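Local coordinates for Glyco_hydro_cc domain-containing protein (PDB 6UBD) that probably binds beta-1,3-glucan oligosaccharides, as a fungal member of glycoside hydrolase family 128, at residues G36-T41 with W52-T57; F45-L50 with K64-V69. One frame throughout, in Å; residues are numbered along the deposited sequence.

How the interactions relate
Interactions 1 and 2 lie on the same flank of what is consistent with the (beta/alpha)8 barrel of this glycoside hydrolase family, their centres about 10 Å apart. Their segments alternate along the chain: 36-41, 45-50, 52-57, then 64-69. Interaction 1 pairs strands 35-38 and 52-54, the two parallel strands of a beta-alpha-beta unit, whereas interaction 2 joins the part of the chain with the intervening helix 43-46 to the loop that leads into strand 69-73. The two touch where Trp53 N approaches Val69 O at 3.1 Å, a probable hydrogen bond. One contact thus knits the buried sheet, and the other ties down the chain nearer the surface.

Interaction 1. Residues G36-T41 with W52-T57; sequences GSAGDT and WWHDWT
Gly36 CA lies over one face of the Trp52 indole, 3.7 Å from the centroid of its five-membered ring, a CH-pi contact. Trp52 CG sits between its own backbone N and carbonyl carbon (chi1 70°), which turns the ring back over the glycine; a CB on Gly36 would collide with Trp52 CE2. An alanine in place of Trp52 would probably open a gap above Gly36 and leave Lys34 O without the indole N-H that it binds. The next residue on this face, Ala38, repeats the theme on a smaller scale: its CA lies over the imidazole of His54, and Ala38 CB comes within 3.4 Å of His54 NE2. That ring is fixed at both nitrogens, NE2 bonding Thr200 O and His54 ND1 accepting from Trp56 N at 3.2 Å.

Segments 36-38 and 52-54 run parallel, 9° apart, in the beta-alpha-beta unit built with helix 43-46. The backbone of His54 is held at both its N and its O, His54 N giving to Ser37 O at 3.0 Å and Gly39 N to His54 O at 2.9 Å, the latter nearly straight (169°). At the side chains of Trp53, Asp40 and Asp55, one water accepts from Trp53 NE1 and donates to Asp40 OD2 and Asp55 OD2, which are 4.3 Å apart. With a second water also donating to both carboxylates, their mutual repulsion is probably eased by this hydration.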
loop_
_atom_site.group_PDB
_atom_site.type_symbol
_atom_site.label_atom_id
_atom_site.label_comp_id
_atom_site.label_asym_id
_atom_site.label_seq_id
_atom_site.Cartn_x
_atom_site.Cartn_y
_atom_site.Cartn_z
ATOM N N GLY A 36 2.986 -2.851 8.571
ATOM C CA GLY A 36 1.590 -3.202 8.289
ATOM C C GLY A 36 1.436 -4.386 7.342
ATOM O O GLY A 36 2.458 -5.042 6.997
ATOM N N SER A 37 0.216 -4.733 6.952
ATOM C CA SER A 37 -0.139 -5.816 6.023
ATOM C C SER A 37 -1.014 -5.247 4.898
ATOM O O SER A 37 -1.913 -4.420 5.182
ATOM C CB SER A 37 -0.869 -6.887 6.807
ATOM O OG SER A 37 -1.201 -7.986 6.010
ATOM N N ALA A 38 -0.785 -5.687 3.685
ATOM C CA ALA A 38 -1.600 -5.490 2.483
ATOM C C ALA A 38 -2.346 -6.757 2.167
ATOM O O ALA A 38 -1.695 -7.734 1.693
ATOM C CB ALA A 38 -0.825 -4.979 1.327
ATOM N N GLY A 39 -3.614 -6.880 2.582
ATOM C CA GLY A 39 -4.373 -8.148 2.642
ATOM C C GLY A 39 -4.402 -8.721 4.079
ATOM O O GLY A 39 -3.844 -8.080 4.992
ATOM N N ASP A 40 -5.110 -9.832 4.250
ATOM C CA ASP A 40 -5.362 -10.357 5.598
ATOM C C ASP A 40 -5.037 -11.854 5.741
ATOM O O ASP A 40 -5.312 -12.395 6.795
ATOM C CB ASP A 40 -6.768 -9.985 6.101
ATOM C CG ASP A 40 -7.857 -10.436 5.127
ATOM O OD1 ASP A 40 -7.685 -11.527 4.503
ATOM O OD2 ASP A 40 -8.852 -9.646 4.953
ATOM N N THR A 41 -4.481 -12.509 4.732
ATOM C CA THR A 41 -4.268 -13.982 4.905
ATOM C C THR A 41 -3.321 -14.341 6.080
ATOM O O THR A 41 -3.603 -15.360 6.728
ATOM C CB THR A 41 -3.752 -14.632 3.622
ATOM O OG1 THR A 41 -2.465 -14.113 3.234
ATOM C CG2 THR A 41 -4.756 -14.521 2.499
ATOM N N TRP A 52 -1.054 -1.454 11.637
ATOM C CA TRP A 52 -2.090 -1.099 10.644
ATOM C C TRP A 52 -2.265 -2.142 9.594
ATOM O O TRP A 52 -1.347 -3.010 9.381
ATOM C CB TRP A 52 -1.736 0.235 9.943
ATOM C CG TRP A 52 -0.575 0.231 9.001
ATOM C CD1 TRP A 52 0.747 0.235 9.344
ATOM C CD2 TRP A 52 -0.646 0.218 7.565
ATOM N NE1 TRP A 52 1.505 0.265 8.212
ATOM C CE2 TRP A 52 0.689 0.258 7.082
ATOM C CE3 TRP A 52 -1.709 0.241 6.636
ATOM C CZ2 TRP A 52 0.976 0.326 5.717
ATOM C CZ3 TRP A 52 -1.389 0.289 5.306
ATOM C CH2 TRP A 52 -0.076 0.357 4.860
ATOM N N TRP A 53 -3.340 -2.154 8.840
ATOM C CA TRP A 53 -3.486 -2.970 7.595
ATOM C C TRP A 53 -4.441 -2.286 6.614
ATOM O O TRP A 53 -5.255 -1.435 7.048
ATOM C CB TRP A 53 -3.926 -4.411 7.871
ATOM C CG TRP A 53 -5.384 -4.771 7.911
ATOM C CD1 TRP A 53 -6.060 -5.545 6.990
ATOM C CD2 TRP A 53 -6.353 -4.469 8.953
ATOM N NE1 TRP A 53 -7.355 -5.786 7.406
ATOM C CE2 TRP A 53 -7.561 -5.114 8.588
ATOM C CE3 TRP A 53 -6.320 -3.679 10.106
ATOM C CZ2 TRP A 53 -8.729 -5.013 9.365
ATOM C CZ3 TRP A 53 -7.467 -3.579 10.875
ATOM C CH2 TRP A 53 -8.643 -4.251 10.506
ATOM N N HIS A 54 -4.392 -2.691 5.378
ATOM C CA HIS A 54 -5.415 -2.383 4.370
ATOM C C HIS A 54 -5.814 -3.644 3.619
ATOM O O HIS A 54 -5.066 -4.644 3.717
ATOM C CB HIS A 54 -5.020 -1.211 3.449
ATOM C CG HIS A 54 -4.123 -1.631 2.317
ATOM N ND1 HIS A 54 -4.629 -2.023 1.115
ATOM C CD2 HIS A 54 -2.763 -1.601 2.191
ATOM C CE1 HIS A 54 -3.626 -2.236 0.278
ATOM N NE2 HIS A 54 -2.468 -1.995 0.911
ATOM N N ASP A 55 -6.921 -3.642 2.891
ATOM C CA ASP A 55 -7.352 -4.795 2.075
ATOM C C ASP A 55 -7.950 -4.315 0.755
ATOM O O ASP A 55 -8.744 -5.054 0.196
ATOM C CB ASP A 55 -8.279 -5.713 2.863
ATOM C CG ASP A 55 -9.632 -5.068 3.178
ATOM O OD1 ASP A 55 -9.864 -3.898 2.813
ATOM O OD2 ASP A 55 -10.493 -5.800 3.763
ATOM N N TRP A 56 -7.464 -3.179 0.257
ATOM C CA TRP A 56 -7.940 -2.588 -1.022
ATOM C C TRP A 56 -9.427 -2.133 -0.994
ATOM O O TRP A 56 -9.918 -1.684 -2.041
ATOM C CB TRP A 56 -7.661 -3.512 -2.219
ATOM C CG TRP A 56 -6.187 -3.793 -2.417
ATOM C CD1 TRP A 56 -5.256 -3.043 -3.091
ATOM C CD2 TRP A 56 -5.467 -4.953 -1.933
ATOM N NE1 TRP A 56 -4.017 -3.627 -3.040
ATOM C CE2 TRP A 56 -4.124 -4.764 -2.315
ATOM C CE3 TRP A 56 -5.827 -6.100 -1.184
ATOM C CZ2 TRP A 56 -3.132 -5.701 -1.964
ATOM C CZ3 TRP A 56 -4.821 -7.005 -0.841
ATOM C CH2 TRP A 56 -3.492 -6.827 -1.241
ATOM N N THR A 57 -10.135 -2.285 0.130
ATOM C CA THR A 57 -11.568 -1.911 0.237
ATOM C C THR A 57 -11.766 -0.623 1.039
ATOM O O THR A 57 -10.860 -0.107 1.690
ATOM C CB THR A 57 -12.414 -3.026 0.879
ATOM O OG1 THR A 57 -12.358 -2.997 2.330
ATOM C CG2 THR A 57 -12.119 -4.414 0.316
HETATM O O HOH W 1 -9.534 -7.181 5.988
HETATM O O HOH W 2 -10.052 -8.763 2.796
#

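Interaction 2. Residues F45-L50 with K64-V69; sequences FWKDHL and KGAGLV
Lys47 stretches across to the carbonyl oxygens of the 64-69 loop and lies obliquely over Leu68. The CB points toward the loop, and with CG anti to the backbone N (chi1 -165°) the chain sets off along it, fully extended from there outward. Lys47 CG has as neighbours Leu68 CD1, at 4.1 Å, and the carbonyl oxygen of Lys64. Lys47 CD presses closer to that oxygen, 3.3 Å from Lys64 O. The next carbon is near both Lys64 O and Ala66 O, the latter 2.9 Å from Lys47 CE. At the tip, Lys47 NZ stands 2.8 Å from Ala66 O; because the oxygen is almost equally near Lys47 CE, it lies alongside the last bond of the chain instead of ahead of it, and the hydrogen bond is weak. A water accepts from Lys47 NZ, its oxygen 2.7 Å from that nitrogen, and makes a weak bond back to Lys64 O, giving the ammonium group a second polar partner.

The acceptor carbonyl belongs to a type II beta turn from Gly65 to Leu68, closed by Leu68 N on Gly65 O and placed just before strand 69-73. Gly67 takes the third position with positive phi, where a beta carbon would run into the carbonyl oxygen of Ala66. Leu68, the last residue of the turn, points toward segment 45-50. Its CG is anti to the carbonyl carbon (chi1 -61°), which brings Leu68 CD2 to 3.4 Å from Leu50 O and against Leu50 CB. Leu50 continues inward to Ala35 and Ser37 of strand 35-38 and to Ile272 of helix 263-273, and Leu43 of helix 43-46 touches both leucines.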
loop_
_atom_site.group_PDB
_atom_site.type_symbol
_atom_site.label_atom_id
_atom_site.label_comp_id
_atom_site.label_asym_id
_atom_site.label_seq_id
_atom_site.Cartn_x
_atom_site.Cartn_y
_atom_site.Cartn_z
ATOM N N PHE A 45 -1.142 -14.097 12.330
ATOM C CA PHE A 45 0.251 -14.459 12.713
ATOM C C PHE A 45 1.086 -13.184 12.976
ATOM O O PHE A 45 1.971 -13.209 13.860
ATOM C CB PHE A 45 0.922 -15.280 11.603
ATOM C CG PHE A 45 0.227 -16.551 11.196
ATOM C CD1 PHE A 45 0.098 -17.563 12.102
ATOM C CD2 PHE A 45 -0.352 -16.700 9.936
ATOM C CE1 PHE A 45 -0.461 -18.771 11.704
ATOM C CE2 PHE A 45 -1.006 -17.875 9.571
ATOM C CZ PHE A 45 -1.072 -18.900 10.463
ATOM N N TRP A 46 0.808 -12.084 12.258
ATOM C CA TRP A 46 1.672 -10.888 12.326
ATOM C C TRP A 46 1.170 -9.810 13.335
ATOM O O TRP A 46 1.954 -8.912 13.691
ATOM C CB TRP A 46 1.765 -10.258 10.956
ATOM C CG TRP A 46 2.465 -11.052 9.886
ATOM C CD1 TRP A 46 3.390 -12.058 10.039
ATOM C CD2 TRP A 46 2.324 -10.862 8.472
ATOM N NE1 TRP A 46 3.847 -12.464 8.818
ATOM C CE2 TRP A 46 3.196 -11.762 7.823
ATOM C CE3 TRP A 46 1.561 -9.973 7.707
ATOM C CZ2 TRP A 46 3.325 -11.785 6.437
ATOM C CZ3 TRP A 46 1.671 -10.002 6.318
ATOM C CH2 TRP A 46 2.562 -10.911 5.706
ATOM N N LYS A 47 -0.130 -9.876 13.741
ATOM C CA LYS A 47 -0.863 -8.793 14.398
ATOM C C LYS A 47 -0.075 -8.057 15.500
ATOM O O LYS A 47 -0.117 -6.813 15.614
ATOM C CB LYS A 47 -2.171 -9.352 15.015
ATOM C CG LYS A 47 -3.200 -8.324 15.418
ATOM C CD LYS A 47 -4.297 -8.978 16.203
ATOM C CE LYS A 47 -5.356 -7.980 16.542
ATOM N NZ LYS A 47 -6.436 -8.595 17.319
ATOM N N ASP A 48 0.538 -8.854 16.381
ATOM C CA ASP A 48 1.138 -8.264 17.613
ATOM C C ASP A 48 2.371 -7.375 17.304
ATOM O O ASP A 48 2.780 -6.593 18.153
ATOM C CB ASP A 48 1.492 -9.290 18.654
ATOM C CG ASP A 48 1.913 -8.659 19.960
ATOM O OD1 ASP A 48 1.083 -8.000 20.557
ATOM O OD2 ASP A 48 3.057 -8.977 20.467
ATOM N N HIS A 49 2.876 -7.412 16.076
ATOM C CA HIS A 49 4.073 -6.614 15.676
ATOM C C HIS A 49 3.714 -5.538 14.639
ATOM O O HIS A 49 4.644 -4.831 14.154
ATOM C CB HIS A 49 5.165 -7.555 15.115
ATOM C CG HIS A 49 5.499 -8.686 16.016
ATOM N ND1 HIS A 49 6.054 -8.513 17.238
ATOM C CD2 HIS A 49 5.340 -10.009 15.802
ATOM C CE1 HIS A 49 6.159 -9.691 17.829
ATOM N NE2 HIS A 49 5.753 -10.625 16.928
ATOM N N LEU A 50 2.430 -5.438 14.260
ATOM C CA LEU A 50 1.931 -4.432 13.300
ATOM C C LEU A 50 1.304 -3.285 14.031
ATOM O O LEU A 50 0.841 -3.432 15.204
ATOM C CB LEU A 50 0.910 -5.080 12.372
ATOM C CG LEU A 50 1.375 -6.261 11.529
ATOM C CD1 LEU A 50 0.249 -6.708 10.636
ATOM C CD2 LEU A 50 2.608 -5.987 10.664
ATOM N N LYS A 64 -9.378 -10.651 12.213
ATOM C CA LYS A 64 -7.965 -10.861 12.579
ATOM C C LYS A 64 -7.238 -9.536 12.869
ATOM O O LYS A 64 -6.240 -9.503 13.556
ATOM C CB LYS A 64 -7.219 -11.602 11.462
ATOM C CG LYS A 64 -7.817 -12.946 11.085
ATOM C CD LYS A 64 -7.049 -13.476 9.834
ATOM C CE LYS A 64 -7.491 -14.798 9.294
ATOM N NZ LYS A 64 -6.819 -15.087 8.021
ATOM N N GLY A 65 -7.753 -8.424 12.334
ATOM C CA GLY A 65 -7.126 -7.087 12.486
ATOM C C GLY A 65 -7.585 -6.294 13.712
ATOM O O GLY A 65 -7.159 -5.144 13.885
ATOM N N ALA A 66 -8.528 -6.799 14.503
ATOM C CA ALA A 66 -9.235 -6.024 15.546
ATOM C C ALA A 66 -8.202 -5.323 16.431
ATOM O O ALA A 66 -7.408 -5.992 17.054
ATOM C CB ALA A 66 -10.116 -6.938 16.376
ATOM N N GLY A 67 -8.286 -4.010 16.538
ATOM C CA GLY A 67 -7.346 -3.210 17.347
ATOM C C GLY A 67 -6.313 -2.484 16.523
ATOM O O GLY A 67 -5.800 -1.429 16.978
ATOM N N LEU A 68 -5.965 -3.023 15.358
ATOM C CA LEU A 68 -5.008 -2.310 14.471
ATOM C C LEU A 68 -5.750 -1.136 13.798
ATOM O O LEU A 68 -7.003 -1.064 13.777
ATOM C CB LEU A 68 -4.488 -3.278 13.390
ATOM C CG LEU A 68 -3.723 -4.512 13.868
ATOM C CD1 LEU A 68 -3.301 -5.341 12.659
ATOM C CD2 LEU A 68 -2.466 -4.104 14.674
ATOM N N VAL A 69 -4.997 -0.210 13.212
ATOM C CA VAL A 69 -5.559 0.905 12.401
ATOM C C VAL A 69 -6.013 0.386 11.041
ATOM O O VAL A 69 -5.152 -0.123 10.286
ATOM C CB VAL A 69 -4.484 2.006 12.219
ATOM C CG1 VAL A 69 -5.010 3.081 11.286
ATOM C CG2 VAL A 69 -4.062 2.651 13.531
HETATM O O HOH W 3 -8.012 -10.548 16.334
#